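Local coordinates for protein chloride intracellular channel exc-4 (Caenorhabditis elegans, PDB 2YV9) that may insert into membranes to form chloride channels and regulates the lumen size of the growing excretory canal in the nematode, at residues 148-151 / 157-160; 128-133 / 208-213; 103-106 / 111-114; 41-46 / 99-104. All coordinates share one frame; numbering follows the deposited sequence.

Interaction 1. Residues 148-151 / 157-160; sequences SRVE and IKVH
The flat carbonyl group of Val-150 is met by the aliphatic chain of Lys-158, while the guanidinium of neighbouring Arg-149 has the carboxylate carbon of Glu-151 over one face, offset toward its rim. The ring of His-160 carries Val-159 CG1 over the centre of one face, 4.3 Å above the plane. The contact belongs to the helical C-terminal domain of the glutathione S-transferase fold, where the connection after helix 117-140 makes a short 3-10 turn before entering helix 155-178. Val-150 O lies 3.7 Å from Lys-158 CD, and the following methylene, CE, is almost as near; these are van der Waals touches of a carbonyl oxygen against methylene groups. With CG of Lys-158 anti to the backbone N (chi1 -164°), the chain runs extended toward the turn and then bends at chi4 (-64°), carrying NZ to Asn-162 OD1, its hydrogen-bond partner one helical turn further on. The ammonium is thus held by its own helix, and the methylenes do the packing. On the turn, Arg-149 NE forms a salt bridge to Asp-152 OD2. Ser-148 OG bonds Asp-141 OD1, just past helix 117-140, and its carbonyl O takes Lys-137 NZ of that helix. Where the branched side chain of Val-150 comes nearest to the lysine side chain, CG1 stands 4.3 Å from Lys-158 CE.

Interaction 2. Residues 128-133 / 208-213; sequences RNFKLF and SLLGFD
Phe-133 lays one edge against the ring of Phe-212: CE2 of Phe-212 sits near the plane of the Phe-133 ring, 3.6 Å from Phe-133 CE2. The two planes are inclined at 57° with centroids 5.8 Å apart, so the pair is neither stacked nor T-shaped. Leu-210 fills in beside them. Its CD1 methyl reaches Phe-133 CD2 at 3.9 Å and Phe-130 CE1 at 4.0 Å, touching rings one helical turn apart, while its CB lies 4.1 Å from Phe-133 CE2. Both phenylalanines of 128-133 hold CG anti to the backbone N, which sends their rings across to the other segment. This is an apolar helix-to-helix-end contact in the all-helical C-terminal domain of the glutathione S-transferase fold, where helix 190-210 finishes in a wider pi-type turn against helix 117-140. Gly-211 leaves the helix with positive phi (88°), and the chain then extends, so that Phe-212 returns toward the same core. The Phe-212 ring also packs edge-to-face with Tyr-161 of helix 155-178, and Ile-202 and Ile-205 lie against Phe-130. Leu-210 O approaches the edge of the Phe-212 ring in its plane.

Interaction 3. Residues 103-106 / 111-114; sequences HLAK and PLFE
Segments 103-106 and 111-114 draw closest at Ala-105 and Leu-112, whose CA atoms are 6.4 Å apart, with four residues between the segments. The CB methyl of Ala-105 points at the returning segment and supplies the close side-chain contact from 103-106. It stands 4.2 Å from Leu-112 CB and 4.0 Å from Phe-113 CD2, with Phe-113 CE2 at 4.1 Å. The methyl therefore lies at the edge of the phenyl ring, near its plane, against two adjoining ring carbons, and not over a face. Phe-113 has CG anti to its carbonyl carbon (chi1 -68°), which swings the ring in beside Ala-105; there it also meets Ile-101 and the ring of Phe-102, whose plane is turned by about 50°. Leu-112 touches the alanine with CB alone, and its CD2 methyl goes on to Ile-101 and Glu-46. In the glutathione S-transferase fold this is the connection that leads from the thioredoxin-like N-terminal domain to the helical C-terminal domain, whose first helix here is 117-140. The linker is held from the far domain too: Leu-112 shares a backbone bond with Glu-190, and Glu-114 N bonds the Glu-190 carboxylate. Between the segments themselves the contact is wholly apolar, so cohesion there rests on burial of methyl and ring carbons; the polar bonds of 111-114 with Glu-190 are made outside this pair of segments.

Interaction 4. Residues 41-46 / 99-104; sequences QEFWME and GRIFHL
Ile-101 points its CB at helix 38-52 and branches there between Phe-43 and Glu-46. The shorter branch, CG2, lies 4.0 Å from Glu-46 CB and also 4.0 Å from Glu-46 OE1. The longer one starts at CG1, set anti to the carbonyl carbon (chi1 -55°), and continues extended, which puts CD1 between Glu-46 OE1 and the Phe-43 ring. That methyl is 3.7 Å from Glu-46 OE1 and 3.9 Å from Phe-43 CD1, the latter reached obliquely to the ring. The Glu-46 chain, straight beyond CG, crosses the isoleucine at about a right angle and brings OE1 into the plane of the Phe-43 ring at its edge. These helices, 38-52 and 94-107, pack side by side on one face of the sheet in the thioredoxin-like N-terminal domain. Helix 38-52 falls within the segment predicted to span the membrane after insertion. Leu-47 and Leu-50 extend the apolar surface around Ile-101, while Glu-46 also packs on Glu-190 and Cys-193 of the C-terminal domain. One turn back, Glu-42 pairs with Arg-95 of the second subunit. Glu-46 OE1 is buried among hydrocarbon and a ring edge without a polar partner in the model. Such a setting would probably raise the acid's pKa, and a carboxylate left charged would probably pay a desolvation cost there.

From the N terminus, interaction 4 is the first to close a loop: the chain leaves 41-46, runs through much of the sheet and returns at 99-104, joining two helices of the thioredoxin-like domain. Interaction 3 begins where it ends, sharing His-103 and Leu-104, and makes a short return at 111-114; Phe-113 packs on Glu-46, so the two form one cluster. Next, 128-133 opens interaction 2, a wide loop ending at 208-213 that encloses the small turn of interaction 1. Val-150 touches Leu-210 and His-160 touches Phe-133, uniting three successive helices. The two clusters lie on opposite sides of the chain's centre, with interactions 2 and 4 about 28 Å apart between centres.

Interaction 1. Residues 148-151 / 157-160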
loop_
_atom_site.group_PDB
_atom_site.type_symbol
_atom_site.label_atom_id
_atom_site.label_comp_id
_atom_site.label_asym_id
_atom_site.label_seq_id
_atom_site.Cartn_x
_atom_site.Cartn_y
_atom_site.Cartn_z
ATOM N N SER A 148 -25.407 -20.018 -13.593
ATOM C CA SER A 148 -24.961 -20.955 -14.605
ATOM C C SER A 148 -23.954 -21.942 -14.027
ATOM O O SER A 148 -23.217 -21.619 -13.089
ATOM C CB SER A 148 -24.278 -20.201 -15.696
ATOM O OG SER A 148 -23.298 -19.307 -15.135
ATOM N N ARG A 149 -23.925 -23.128 -14.615
ATOM C CA ARG A 149 -22.865 -24.069 -14.309
ATOM C C ARG A 149 -21.675 -23.683 -15.137
ATOM O O ARG A 149 -21.806 -23.268 -16.291
ATOM C CB ARG A 149 -23.296 -25.473 -14.696
ATOM C CG ARG A 149 -24.450 -26.019 -13.876
ATOM C CD ARG A 149 -24.639 -27.536 -14.120
ATOM N NE ARG A 149 -24.833 -27.824 -15.541
ATOM C CZ ARG A 149 -24.697 -29.026 -16.104
ATOM N NH1 ARG A 149 -24.380 -30.101 -15.380
ATOM N NH2 ARG A 149 -24.886 -29.156 -17.411
ATOM N N VAL A 150 -20.461 -23.872 -14.601
ATOM C CA VAL A 150 -19.276 -23.541 -15.401
ATOM C C VAL A 150 -19.233 -24.329 -16.736
ATOM O O VAL A 150 -18.830 -23.775 -17.767
ATOM C CB VAL A 150 -18.027 -23.852 -14.573
ATOM C CG1 VAL A 150 -16.737 -23.882 -15.455
ATOM C CG2 VAL A 150 -17.919 -22.866 -13.400
ATOM N N GLU A 151 -19.655 -25.597 -16.720
ATOM C CA GLU A 151 -19.619 -26.437 -17.922
ATOM C C GLU A 151 -20.543 -25.919 -19.025
ATOM O O GLU A 151 -20.309 -26.195 -20.198
ATOM C CB GLU A 151 -19.973 -27.896 -17.573
ATOM C CG GLU A 151 -21.388 -28.111 -17.099
ATOM C CD GLU A 151 -21.611 -29.513 -16.583
ATOM O OE1 GLU A 151 -21.500 -30.475 -17.383
ATOM O OE2 GLU A 151 -21.901 -29.650 -15.372
ATOM N N ILE A 157 -16.663 -16.417 -21.728
ATOM C CA ILE A 157 -16.643 -16.432 -20.273
ATOM C C ILE A 157 -15.783 -17.599 -19.759
ATOM O O ILE A 157 -14.978 -17.431 -18.847
ATOM C CB ILE A 157 -18.040 -16.492 -19.715
ATOM C CG1 ILE A 157 -18.823 -15.287 -20.257
ATOM C CG2 ILE A 157 -18.047 -16.440 -18.162
ATOM C CD1 ILE A 157 -20.131 -15.404 -20.009
ATOM N N LYS A 158 -15.985 -18.767 -20.368
ATOM C CA LYS A 158 -15.282 -19.966 -19.895
ATOM C C LYS A 158 -13.770 -19.890 -20.070
ATOM O O LYS A 158 -13.011 -20.471 -19.244
ATOM C CB LYS A 158 -15.802 -21.212 -20.578
ATOM C CG LYS A 158 -15.357 -22.483 -19.818
ATOM C CD LYS A 158 -16.099 -23.687 -20.250
ATOM C CE LYS A 158 -15.679 -24.901 -19.460
ATOM N NZ LYS A 158 -14.244 -25.281 -19.674
ATOM N N VAL A 159 -13.292 -19.133 -21.057
ATOM C CA VAL A 159 -11.843 -18.964 -21.246
ATOM C C VAL A 159 -11.113 -18.460 -19.982
ATOM O O VAL A 159 -10.030 -18.931 -19.685
ATOM C CB VAL A 159 -11.450 -18.099 -22.496
ATOM C CG1 VAL A 159 -11.993 -16.696 -22.416
ATOM C CG2 VAL A 159 -9.907 -18.064 -22.670
ATOM N N HIS A 160 -11.751 -17.596 -19.183
ATOM C CA HIS A 160 -11.058 -17.076 -17.992
ATOM C C HIS A 160 -10.897 -18.208 -16.971
ATOM O O HIS A 160 -9.875 -18.304 -16.273
ATOM C CB HIS A 160 -11.884 -15.958 -17.364
ATOM C CG HIS A 160 -12.250 -14.879 -18.330
ATOM N ND1 HIS A 160 -11.304 -14.127 -18.989
ATOM C CD2 HIS A 160 -13.461 -14.416 -18.740
ATOM C CE1 HIS A 160 -11.921 -13.229 -19.744
ATOM N NE2 HIS A 160 -13.232 -13.395 -19.624
#

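Interaction 2. Residues 128-133 / 208-213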
loop_
_atom_site.group_PDB
_atom_site.type_symbol
_atom_site.label_atom_id
_atom_site.label_comp_id
_atom_site.label_asym_id
_atom_site.label_seq_id
_atom_site.Cartn_x
_atom_site.Cartn_y
_atom_site.Cartn_z
ATOM N N ARG A 128 -4.884 -12.661 -11.422
ATOM C CA ARG A 128 -5.436 -11.850 -12.536
ATOM C C ARG A 128 -6.522 -12.637 -13.296
ATOM O O ARG A 128 -7.638 -12.129 -13.582
ATOM C CB ARG A 128 -4.307 -11.490 -13.445
ATOM C CG ARG A 128 -4.645 -10.911 -14.815
ATOM C CD ARG A 128 -3.295 -10.673 -15.468
ATOM N NE ARG A 128 -3.201 -11.221 -16.788
ATOM C CZ ARG A 128 -2.085 -11.668 -17.354
ATOM N NH1 ARG A 128 -0.875 -11.669 -16.748
ATOM N NH2 ARG A 128 -2.181 -12.115 -18.611
ATOM N N ASN A 129 -6.239 -13.883 -13.635
ATOM C CA ASN A 129 -7.256 -14.645 -14.348
ATOM C C ASN A 129 -8.484 -14.991 -13.481
ATOM O O ASN A 129 -9.611 -15.038 -13.971
ATOM C CB ASN A 129 -6.672 -15.881 -14.998
ATOM C CG ASN A 129 -5.908 -15.538 -16.252
ATOM O OD1 ASN A 129 -4.722 -15.794 -16.353
ATOM N ND2 ASN A 129 -6.591 -14.989 -17.220
ATOM N N PHE A 130 -8.249 -15.242 -12.196
ATOM C CA PHE A 130 -9.345 -15.460 -11.240
ATOM C C PHE A 130 -10.262 -14.229 -11.243
ATOM O O PHE A 130 -11.464 -14.366 -11.348
ATOM C CB PHE A 130 -8.802 -15.700 -9.834
ATOM C CG PHE A 130 -9.855 -15.706 -8.748
ATOM C CD1 PHE A 130 -10.825 -16.694 -8.665
ATOM C CD2 PHE A 130 -9.828 -14.711 -7.795
ATOM C CE1 PHE A 130 -11.763 -16.673 -7.609
ATOM C CE2 PHE A 130 -10.769 -14.695 -6.755
ATOM C CZ PHE A 130 -11.710 -15.679 -6.676
ATOM N N LYS A 131 -9.674 -13.042 -11.102
ATOM C CA LYS A 131 -10.496 -11.800 -11.033
ATOM C C LYS A 131 -11.311 -11.628 -12.318
ATOM O O LYS A 131 -12.517 -11.233 -12.294
ATOM C CB LYS A 131 -9.574 -10.615 -10.805
ATOM C CG LYS A 131 -9.045 -10.561 -9.342
ATOM C CD LYS A 131 -8.268 -9.273 -9.097
ATOM C CE LYS A 131 -6.922 -9.268 -9.810
ATOM N NZ LYS A 131 -6.152 -7.985 -9.534
ATOM N N LEU A 132 -10.671 -11.875 -13.470
ATOM C CA LEU A 132 -11.413 -11.809 -14.754
ATOM C C LEU A 132 -12.607 -12.762 -14.769
ATOM O O LEU A 132 -13.726 -12.377 -15.191
ATOM C CB LEU A 132 -10.530 -12.087 -15.953
ATOM C CG LEU A 132 -9.465 -10.996 -16.129
ATOM C CD1 LEU A 132 -8.367 -11.434 -17.143
ATOM C CD2 LEU A 132 -10.098 -9.681 -16.580
ATOM N N PHE A 133 -12.414 -13.989 -14.316
ATOM C CA PHE A 133 -13.471 -14.990 -14.348
ATOM C C PHE A 133 -14.583 -14.614 -13.347
ATOM O O PHE A 133 -15.799 -14.686 -13.637
ATOM C CB PHE A 133 -12.951 -16.381 -13.989
ATOM C CG PHE A 133 -14.006 -17.441 -14.040
ATOM C CD1 PHE A 133 -14.840 -17.560 -15.136
ATOM C CD2 PHE A 133 -14.204 -18.333 -12.972
ATOM C CE1 PHE A 133 -15.838 -18.533 -15.162
ATOM C CE2 PHE A 133 -15.190 -19.274 -12.991
ATOM C CZ PHE A 133 -16.019 -19.383 -14.070
ATOM N N SER A 208 -18.191 -21.481 -3.392
ATOM C CA SER A 208 -19.389 -20.793 -2.858
ATOM C C SER A 208 -20.164 -19.967 -3.875
ATOM O O SER A 208 -21.420 -19.935 -3.833
ATOM C CB SER A 208 -19.029 -19.920 -1.680
ATOM O OG SER A 208 -18.217 -18.839 -2.099
ATOM N N LEU A 209 -19.435 -19.304 -4.774
ATOM C CA LEU A 209 -19.980 -18.401 -5.756
ATOM C C LEU A 209 -19.820 -18.779 -7.243
ATOM O O LEU A 209 -20.678 -18.443 -8.080
ATOM C CB LEU A 209 -19.354 -17.007 -5.580
ATOM C CG LEU A 209 -19.584 -16.177 -4.316
ATOM C CD1 LEU A 209 -18.751 -14.861 -4.374
ATOM C CD2 LEU A 209 -21.047 -15.895 -4.176
ATOM N N LEU A 210 -18.707 -19.394 -7.617
ATOM C CA LEU A 210 -18.428 -19.524 -9.027
ATOM C C LEU A 210 -18.599 -20.916 -9.598
ATOM O O LEU A 210 -18.518 -21.087 -10.810
ATOM C CB LEU A 210 -17.025 -19.015 -9.327
ATOM C CG LEU A 210 -16.657 -17.559 -9.017
ATOM C CD1 LEU A 210 -15.267 -17.168 -9.387
ATOM C CD2 LEU A 210 -17.612 -16.583 -9.695
ATOM N N GLY A 211 -18.790 -21.915 -8.758
ATOM C CA GLY A 211 -19.206 -23.227 -9.272
ATOM C C GLY A 211 -18.060 -24.149 -9.678
ATOM O O GLY A 211 -18.206 -24.953 -10.583
ATOM N N PHE A 212 -16.938 -24.101 -8.944
ATOM C CA PHE A 212 -15.797 -24.926 -9.284
ATOM C C PHE A 212 -14.880 -25.080 -8.069
ATOM O O PHE A 212 -14.887 -24.257 -7.163
ATOM C CB PHE A 212 -15.046 -24.353 -10.499
ATOM C CG PHE A 212 -14.177 -23.151 -10.191
ATOM C CD1 PHE A 212 -12.839 -23.311 -9.829
ATOM C CD2 PHE A 212 -14.681 -21.859 -10.279
ATOM C CE1 PHE A 212 -12.021 -22.237 -9.543
ATOM C CE2 PHE A 212 -13.878 -20.762 -9.987
ATOM C CZ PHE A 212 -12.537 -20.941 -9.649
ATOM N N ASP A 213 -14.116 -26.177 -8.071
ATOM C CA ASP A 213 -13.070 -26.399 -7.076
ATOM C C ASP A 213 -11.734 -26.365 -7.823
ATOM O O ASP A 213 -11.675 -26.408 -9.070
ATOM C CB ASP A 213 -13.241 -27.767 -6.417
ATOM C CG ASP A 213 -12.610 -27.850 -5.025
ATOM O OD1 ASP A 213 -11.988 -26.886 -4.548
ATOM O OD2 ASP A 213 -12.815 -28.899 -4.379
#

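Interaction 3. Residues 103-106 / 111-114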
loop_
_atom_site.group_PDB
_atom_site.type_symbol
_atom_site.label_atom_id
_atom_site.label_comp_id
_atom_site.label_asym_id
_atom_site.label_seq_id
_atom_site.Cartn_x
_atom_site.Cartn_y
_atom_site.Cartn_z
ATOM N N HIS A 103 13.908 -6.012 7.254
ATOM C CA HIS A 103 15.073 -5.608 8.051
ATOM C C HIS A 103 15.222 -6.558 9.213
ATOM O O HIS A 103 16.321 -7.115 9.438
ATOM C CB HIS A 103 14.948 -4.169 8.572
ATOM C CG HIS A 103 16.137 -3.727 9.362
ATOM N ND1 HIS A 103 16.293 -4.029 10.701
ATOM C CD2 HIS A 103 17.257 -3.067 8.988
ATOM C CE1 HIS A 103 17.450 -3.546 11.121
ATOM N NE2 HIS A 103 18.058 -2.965 10.103
ATOM N N LEU A 104 14.142 -6.723 9.969
ATOM C CA LEU A 104 14.106 -7.578 11.144
ATOM C C LEU A 104 14.428 -9.040 10.774
ATOM O O LEU A 104 15.190 -9.695 11.497
ATOM C CB LEU A 104 12.750 -7.552 11.851
ATOM C CG LEU A 104 12.480 -6.328 12.736
ATOM C CD1 LEU A 104 11.031 -6.240 13.191
ATOM C CD2 LEU A 104 13.415 -6.315 13.992
ATOM N N ALA A 105 13.815 -9.566 9.717
ATOM C CA ALA A 105 14.131 -10.935 9.228
ATOM C C ALA A 105 15.660 -11.087 9.011
ATOM O O ALA A 105 16.253 -12.127 9.380
ATOM C CB ALA A 105 13.345 -11.266 7.914
ATOM N N LYS A 106 16.281 -10.101 8.350
ATOM C CA LYS A 106 17.718 -10.147 8.034
ATOM C C LYS A 106 18.510 -10.134 9.321
ATOM O O LYS A 106 19.466 -10.930 9.500
ATOM C CB LYS A 106 18.109 -8.977 7.143
ATOM C CG LYS A 106 19.590 -8.983 6.655
ATOM C CD LYS A 106 19.792 -9.939 5.489
ATOM C CE LYS A 106 21.258 -10.044 5.060
ATOM N NZ LYS A 106 21.385 -10.476 3.633
ATOM N N PRO A 111 15.052 -16.682 6.960
ATOM C CA PRO A 111 14.984 -16.796 5.512
ATOM C C PRO A 111 13.609 -16.509 4.928
ATOM O O PRO A 111 13.104 -17.245 4.063
ATOM C CB PRO A 111 15.337 -18.283 5.287
ATOM C CG PRO A 111 14.756 -18.932 6.397
ATOM C CD PRO A 111 15.000 -18.019 7.588
ATOM N N LEU A 112 13.025 -15.415 5.365
ATOM C CA LEU A 112 11.637 -15.107 5.010
ATOM C C LEU A 112 11.486 -14.414 3.665
ATOM O O LEU A 112 10.414 -14.492 3.056
ATOM C CB LEU A 112 11.034 -14.263 6.124
ATOM C CG LEU A 112 9.577 -13.811 6.065
ATOM C CD1 LEU A 112 8.592 -14.967 5.974
ATOM C CD2 LEU A 112 9.237 -12.930 7.314
ATOM N N PHE A 113 12.526 -13.718 3.205
ATOM C CA PHE A 113 12.440 -12.970 1.961
ATOM C C PHE A 113 13.449 -13.455 0.980
ATOM O O PHE A 113 14.651 -13.586 1.316
ATOM C CB PHE A 113 12.653 -11.488 2.164
ATOM C CG PHE A 113 11.557 -10.842 2.930
ATOM C CD1 PHE A 113 10.434 -10.370 2.284
ATOM C CD2 PHE A 113 11.630 -10.749 4.303
ATOM C CE1 PHE A 113 9.436 -9.772 3.001
ATOM C CE2 PHE A 113 10.628 -10.179 5.039
ATOM C CZ PHE A 113 9.532 -9.688 4.396
ATOM N N GLU A 114 12.941 -13.700 -0.220
ATOM C CA GLU A 114 13.744 -14.092 -1.381
ATOM C C GLU A 114 13.206 -13.397 -2.621
ATOM O O GLU A 114 12.131 -12.802 -2.581
ATOM C CB GLU A 114 13.675 -15.593 -1.585
ATOM C CG GLU A 114 14.217 -16.421 -0.488
ATOM C CD GLU A 114 15.690 -16.258 -0.280
ATOM O OE1 GLU A 114 16.386 -15.718 -1.180
ATOM O OE2 GLU A 114 16.140 -16.666 0.801
#

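Interaction 4. Residues 41-46 / 99-104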
loop_
_atom_site.group_PDB
_atom_site.type_symbol
_atom_site.label_atom_id
_atom_site.label_comp_id
_atom_site.label_asym_id
_atom_site.label_seq_id
_atom_site.Cartn_x
_atom_site.Cartn_y
_atom_site.Cartn_z
ATOM N N GLN A 41 -3.384 -10.050 5.208
ATOM C CA GLN A 41 -2.979 -11.447 5.518
ATOM C C GLN A 41 -1.495 -11.707 5.181
ATOM O O GLN A 41 -0.798 -12.404 5.900
ATOM C CB GLN A 41 -3.799 -12.509 4.864
ATOM C CG GLN A 41 -3.576 -13.798 5.611
ATOM C CD GLN A 41 -4.437 -15.016 5.217
ATOM O OE1 GLN A 41 -5.291 -14.974 4.316
ATOM N NE2 GLN A 41 -4.175 -16.142 5.899
ATOM N N GLU A 42 -1.011 -11.162 4.080
ATOM C CA GLU A 42 0.411 -11.287 3.716
ATOM C C GLU A 42 1.291 -10.809 4.899
ATOM O O GLU A 42 2.164 -11.539 5.352
ATOM C CB GLU A 42 0.699 -10.418 2.500
ATOM C CG GLU A 42 2.154 -10.389 2.049
ATOM C CD GLU A 42 2.397 -9.628 0.758
ATOM O OE1 GLU A 42 1.458 -8.991 0.216
ATOM O OE2 GLU A 42 3.562 -9.626 0.308
ATOM N N PHE A 43 1.109 -9.576 5.371
ATOM C CA PHE A 43 1.971 -9.068 6.423
ATOM C C PHE A 43 1.739 -9.748 7.756
ATOM O O PHE A 43 2.691 -9.931 8.551
ATOM C CB PHE A 43 1.925 -7.553 6.558
ATOM C CG PHE A 43 2.392 -6.864 5.337
ATOM C CD1 PHE A 43 3.626 -7.168 4.796
ATOM C CD2 PHE A 43 1.607 -5.950 4.682
ATOM C CE1 PHE A 43 4.054 -6.558 3.642
ATOM C CE2 PHE A 43 2.060 -5.331 3.532
ATOM C CZ PHE A 43 3.250 -5.635 3.008
ATOM N N TRP A 44 0.498 -10.133 8.026
ATOM C CA TRP A 44 0.220 -10.856 9.273
ATOM C C TRP A 44 0.977 -12.169 9.241
ATOM O O TRP A 44 1.686 -12.501 10.224
ATOM C CB TRP A 44 -1.267 -11.058 9.462
ATOM C CG TRP A 44 -1.732 -11.590 10.810
ATOM C CD1 TRP A 44 -0.995 -12.177 11.819
ATOM C CD2 TRP A 44 -3.089 -11.611 11.235
ATOM N NE1 TRP A 44 -1.843 -12.511 12.875
ATOM C CE2 TRP A 44 -3.131 -12.156 12.531
ATOM C CE3 TRP A 44 -4.285 -11.145 10.655
ATOM C CZ2 TRP A 44 -4.323 -12.339 13.214
ATOM C CZ3 TRP A 44 -5.465 -11.282 11.354
ATOM C CH2 TRP A 44 -5.483 -11.889 12.623
ATOM N N MET A 45 0.937 -12.887 8.101
ATOM C CA MET A 45 1.736 -14.116 8.057
ATOM C C MET A 45 3.223 -13.867 8.317
ATOM O O MET A 45 3.899 -14.621 9.067
ATOM C CB MET A 45 1.592 -14.812 6.706
ATOM C CG MET A 45 0.205 -15.391 6.477
ATOM S SD MET A 45 -0.118 -16.320 4.991
ATOM C CE MET A 45 1.123 -17.581 5.111
ATOM N N GLU A 46 3.760 -12.815 7.728
ATOM C CA GLU A 46 5.176 -12.481 7.956
ATOM C C GLU A 46 5.437 -12.139 9.442
ATOM O O GLU A 46 6.421 -12.601 10.072
ATOM C CB GLU A 46 5.581 -11.357 7.028
ATOM C CG GLU A 46 5.607 -11.766 5.542
ATOM C CD GLU A 46 5.849 -10.614 4.587
ATOM O OE1 GLU A 46 6.049 -9.465 5.060
ATOM O OE2 GLU A 46 5.855 -10.875 3.381
ATOM N N GLY A 99 9.474 -3.273 4.310
ATOM C CA GLY A 99 10.866 -2.835 4.597
ATOM C C GLY A 99 11.270 -3.129 6.031
ATOM O O GLY A 99 12.378 -3.620 6.328
ATOM N N ARG A 100 10.378 -2.833 6.945
ATOM C CA ARG A 100 10.674 -3.032 8.369
ATOM C C ARG A 100 10.739 -4.543 8.688
ATOM O O ARG A 100 11.622 -5.009 9.422
ATOM C CB ARG A 100 9.655 -2.323 9.264
ATOM C CG ARG A 100 9.931 -2.510 10.784
ATOM C CD ARG A 100 11.351 -2.032 11.193
ATOM N NE ARG A 100 11.467 -2.162 12.644
ATOM C CZ ARG A 100 12.549 -2.601 13.294
ATOM N NH1 ARG A 100 13.645 -2.951 12.639
ATOM N NH2 ARG A 100 12.507 -2.715 14.625
ATOM N N ILE A 101 9.819 -5.320 8.128
ATOM C CA ILE A 101 9.802 -6.776 8.379
ATOM C C ILE A 101 11.031 -7.413 7.726
ATOM O O ILE A 101 11.653 -8.299 8.316
ATOM C CB ILE A 101 8.475 -7.425 7.919
ATOM C CG1 ILE A 101 7.267 -6.735 8.572
ATOM C CG2 ILE A 101 8.489 -8.951 8.208
ATOM C CD1 ILE A 101 5.929 -7.174 7.928
ATOM N N PHE A 102 11.404 -6.961 6.532
ATOM C CA PHE A 102 12.583 -7.436 5.803
ATOM C C PHE A 102 13.839 -7.189 6.638
ATOM O O PHE A 102 14.731 -8.067 6.704
ATOM C CB PHE A 102 12.710 -6.655 4.497
ATOM C CG PHE A 102 13.921 -7.012 3.668
ATOM C CD1 PHE A 102 13.791 -7.877 2.602
ATOM C CD2 PHE A 102 15.149 -6.445 3.920
ATOM C CE1 PHE A 102 14.886 -8.206 1.806
ATOM C CE2 PHE A 102 16.250 -6.791 3.153
ATOM C CZ PHE A 102 16.098 -7.659 2.082
ATOM N N HIS A 103 13.908 -6.012 7.254
ATOM C CA HIS A 103 15.073 -5.608 8.051
ATOM C C HIS A 103 15.222 -6.558 9.213
ATOM O O HIS A 103 16.321 -7.115 9.438
ATOM C CB HIS A 103 14.948 -4.169 8.572
ATOM C CG HIS A 103 16.137 -3.727 9.362
ATOM N ND1 HIS A 103 16.293 -4.029 10.701
ATOM C CD2 HIS A 103 17.257 -3.067 8.988
ATOM C CE1 HIS A 103 17.450 -3.546 11.121
ATOM N NE2 HIS A 103 18.058 -2.965 10.103
ATOM N N LEU A 104 14.142 -6.723 9.969
ATOM C CA LEU A 104 14.106 -7.578 11.144
ATOM C C LEU A 104 14.428 -9.040 10.774
ATOM O O LEU A 104 15.190 -9.695 11.497
ATOM C CB LEU A 104 12.750 -7.552 11.851
ATOM C CG LEU A 104 12.480 -6.328 12.736
ATOM C CD1 LEU A 104 11.031 -6.240 13.191
ATOM C CD2 LEU A 104 13.415 -6.315 13.992
#